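Local atomic coordinates of beta-N-acetylhexosaminidase (Thermotoga neapolitana, PDB entry 5C0Q), a protein that probably hydrolyses terminal non-reducing N-acetyl-D-hexosamine residues from N-acetyl-beta-D-hexosaminides, as a member of glycoside hydrolase family 3. Residues N104-N109 against F320-I325. Numbering follows the deposited sequence.
Sequences NTLGFN and FNSGLI
A Schellman motif closes helix 90-106 of the TIM-barrel-like N-terminal domain of this family 3 glycosidase, and segment 320-325, a loop running into helix 324-331, docks on that C-terminal end. The last helical turn has carbonyls that no further turn can bond, and the loop takes one: S322 N donates to L106 O at 3.0 Å with an N-H...O angle of 159°, from above the carbonyl plane. G107, the C-prime residue just past the helix, gives its N to N104 O; at its positive phi of 123° a CB would be jammed against L106 O, so glycine suits the place. Its bare CA lies 3.5 Å from F320 O in a CA-H...O contact. F320 CB sits 3.3 Å from T105 O. With CG anti to its carbonyl carbon (chi1 -67°), the broad apolar F320 ring covers the helix end beside T105, and N104 OD1 stands 3.6 Å from F320 CD2, amide and ring planes nearly perpendicular. N104 ND2 donates to G154 O, and N104 OD1 accepts from R101 NH1 of the second subunit, which also packs on F320. The short S322 side chain brings CB 3.1 Å from L106 O. N321 suits the turn before the next helix: G323 N donates to N321 OD1 at 2.6 Å, in the plane of the side-chain carbonyl.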
ATOM      1  N   ASN B 104      -6.988  -5.290  -7.451  1.00 16.05           N
ATOM      2  CA  ASN B 104      -8.378  -5.456  -7.781  1.00 14.92           C
ATOM      3  C   ASN B 104      -9.248  -4.745  -6.745  1.00 17.49           C
ATOM      4  O   ASN B 104     -10.238  -4.117  -7.106  1.00 20.62           O
ATOM      5  CB  ASN B 104      -8.739  -6.949  -7.899  1.00 16.78           C
ATOM      6  CG  ASN B 104     -10.244  -7.181  -8.053  1.00 18.99           C
ATOM      7  OD1 ASN B 104     -10.964  -7.217  -7.066  1.00 20.95           O
ATOM      8  ND2 ASN B 104     -10.713  -7.317  -9.271  1.00 14.48           N
ATOM      9  N   THR B 105      -8.846  -4.807  -5.477  1.00 14.91           N
ATOM     10  CA  THR B 105      -9.513  -4.063  -4.436  1.00 15.85           C
ATOM     11  C   THR B 105      -9.457  -2.549  -4.646  1.00 17.70           C
ATOM     12  O   THR B 105     -10.430  -1.867  -4.417  1.00 24.90           O
ATOM     13  CB  THR B 105      -8.912  -4.361  -3.064  1.00 16.09           C
ATOM     14  OG1 THR B 105      -8.827  -5.767  -2.868  1.00 18.05           O
ATOM     15  CG2 THR B 105      -9.765  -3.784  -1.992  1.00 16.75           C
ATOM     16  N   LEU B 106      -8.340  -2.013  -5.107  1.00 16.45           N
ATOM     17  CA  LEU B 106      -8.257  -0.577  -5.324  1.00 14.68           C
ATOM     18  C   LEU B 106      -9.091  -0.078  -6.491  1.00 17.56           C
ATOM     19  O   LEU B 106      -9.442   1.079  -6.502  1.00 18.38           O
ATOM     20  CB  LEU B 106      -6.802  -0.150  -5.544  1.00 12.52           C
ATOM     21  CG  LEU B 106      -5.842  -0.470  -4.411  1.00 12.89           C
ATOM     22  CD1 LEU B 106      -4.449  -0.371  -4.837  1.00 10.35           C
ATOM     23  CD2 LEU B 106      -6.083   0.525  -3.315  1.00 12.01           C
ATOM     24  N   GLY B 107      -9.407  -0.953  -7.453  1.00 13.25           N
ATOM     25  CA  GLY B 107     -10.141  -0.594  -8.627  1.00 10.06           C
ATOM     26  C   GLY B 107      -9.434  -0.898  -9.945  1.00 17.14           C
ATOM     27  O   GLY B 107      -9.984  -0.571 -10.981  1.00 19.88           O
ATOM     28  N   PHE B 108      -8.217  -1.452  -9.925  1.00 11.83           N
ATOM     29  CA  PHE B 108      -7.559  -1.920 -11.158  1.00 11.33           C
ATOM     30  C   PHE B 108      -8.178  -3.226 -11.655  1.00 14.25           C
ATOM     31  O   PHE B 108      -8.591  -4.050 -10.857  1.00 18.07           O
ATOM     32  CB  PHE B 108      -6.058  -2.130 -10.940  1.00 11.56           C
ATOM     33  CG  PHE B 108      -5.310  -0.877 -10.664  1.00 10.87           C
ATOM     34  CD1 PHE B 108      -4.826  -0.099 -11.698  1.00 12.14           C
ATOM     35  CD2 PHE B 108      -5.112  -0.439  -9.363  1.00 11.48           C
ATOM     36  CE1 PHE B 108      -4.158   1.048 -11.439  1.00 10.21           C
ATOM     37  CE2 PHE B 108      -4.439   0.739  -9.097  1.00 11.11           C
ATOM     38  CZ  PHE B 108      -3.970   1.478 -10.120  1.00 10.05           C
ATOM     39  N   ASN B 109      -8.232  -3.423 -12.964  1.00 17.57           N
ATOM     40  CA  ASN B 109      -8.714  -4.673 -13.512  1.00 13.27           C
ATOM     41  C   ASN B 109      -7.751  -5.283 -14.557  1.00 15.60           C
ATOM     42  O   ASN B 109      -8.010  -6.337 -15.096  1.00 15.94           O
ATOM     43  CB  ASN B 109     -10.110  -4.489 -14.112  1.00 15.45           C
ATOM     44  CG  ASN B 109     -10.201  -3.318 -15.043  1.00 16.78           C
ATOM     45  OD1 ASN B 109      -9.436  -3.195 -15.975  1.00 20.75           O
ATOM     46  ND2 ASN B 109     -11.139  -2.449 -14.795  1.00 18.52           N
ATOM     47  N   PHE B 320     -15.395  -3.349  -6.287  1.00 52.74           N
ATOM     48  CA  PHE B 320     -14.389  -2.612  -5.555  1.00 43.03           C
ATOM     49  C   PHE B 320     -13.872  -1.391  -6.279  1.00 38.47           C
ATOM     50  O   PHE B 320     -13.296  -1.502  -7.368  1.00 39.14           O
ATOM     51  CB  PHE B 320     -13.199  -3.506  -5.249  1.00 39.41           C
ATOM     52  CG  PHE B 320     -13.500  -4.610  -4.298  1.00 43.32           C
ATOM     53  CD1 PHE B 320     -13.928  -4.335  -3.013  1.00 40.65           C
ATOM     54  CD2 PHE B 320     -13.370  -5.927  -4.695  1.00 40.19           C
ATOM     55  CE1 PHE B 320     -14.213  -5.343  -2.149  1.00 38.93           C
ATOM     56  CE2 PHE B 320     -13.650  -6.941  -3.834  1.00 43.20           C
ATOM     57  CZ  PHE B 320     -14.070  -6.650  -2.550  1.00 44.41           C
ATOM     58  N   ASN B 321     -14.068  -0.231  -5.666  1.00 29.61           N
ATOM     59  CA  ASN B 321     -13.415   0.964  -6.129  1.00 22.41           C
ATOM     60  C   ASN B 321     -13.039   1.912  -4.972  1.00 21.81           C
ATOM     61  O   ASN B 321     -13.867   2.351  -4.187  1.00 23.42           O
ATOM     62  CB  ASN B 321     -14.298   1.631  -7.140  1.00 20.62           C
ATOM     63  CG  ASN B 321     -13.664   2.822  -7.769  1.00 21.90           C
ATOM     64  OD1 ASN B 321     -12.982   3.589  -7.119  1.00 26.39           O
ATOM     65  ND2 ASN B 321     -13.917   3.009  -9.039  1.00 20.70           N
ATOM     66  N   SER B 322     -11.755   2.206  -4.907  1.00 20.41           N
ATOM     67  CA  SER B 322     -11.159   3.029  -3.886  1.00 19.29           C
ATOM     68  C   SER B 322     -11.651   4.444  -3.909  1.00 16.72           C
ATOM     69  O   SER B 322     -11.430   5.170  -2.980  1.00 17.06           O
ATOM     70  CB  SER B 322      -9.644   3.049  -4.080  1.00 19.61           C
ATOM     71  OG  SER B 322      -9.094   2.029  -3.292  1.00 31.18           O
ATOM     72  N   GLY B 323     -12.337   4.810  -4.972  1.00 14.85           N
ATOM     73  CA  GLY B 323     -12.935   6.113  -5.079  1.00 17.00           C
ATOM     74  C   GLY B 323     -14.043   6.401  -4.088  1.00 17.66           C
ATOM     75  O   GLY B 323     -14.500   7.536  -4.011  1.00 19.86           O
ATOM     76  N   LEU B 324     -14.475   5.382  -3.348  1.00 13.81           N
ATOM     77  CA  LEU B 324     -15.472   5.567  -2.314  1.00 14.00           C
ATOM     78  C   LEU B 324     -14.936   6.559  -1.322  1.00 16.91           C
ATOM     79  O   LEU B 324     -15.685   7.364  -0.758  1.00 20.40           O
ATOM     80  CB  LEU B 324     -15.822   4.259  -1.591  1.00 14.99           C
ATOM     81  CG  LEU B 324     -14.728   3.606  -0.749  1.00 15.73           C
ATOM     82  CD1 LEU B 324     -14.856   3.988   0.708  1.00 13.12           C
ATOM     83  CD2 LEU B 324     -14.686   2.078  -0.913  1.00 15.19           C
ATOM     84  N   ILE B 325     -13.622   6.510  -1.138  1.00 17.78           N
ATOM     85  CA  ILE B 325     -12.955   7.369  -0.196  1.00 14.66           C
ATOM     86  C   ILE B 325     -13.107   8.813  -0.589  1.00 13.87           C
ATOM     87  O   ILE B 325     -13.333   9.672   0.264  1.00 19.26           O
ATOM     88  CB  ILE B 325     -11.492   7.006  -0.082  1.00 16.28           C
ATOM     89  CG1 ILE B 325     -11.384   5.635   0.564  1.00 13.42           C
ATOM     90  CG2 ILE B 325     -10.713   8.068   0.692  1.00 14.31           C
ATOM     91  CD1 ILE B 325     -10.040   5.047   0.515  1.00 13.11           C
TER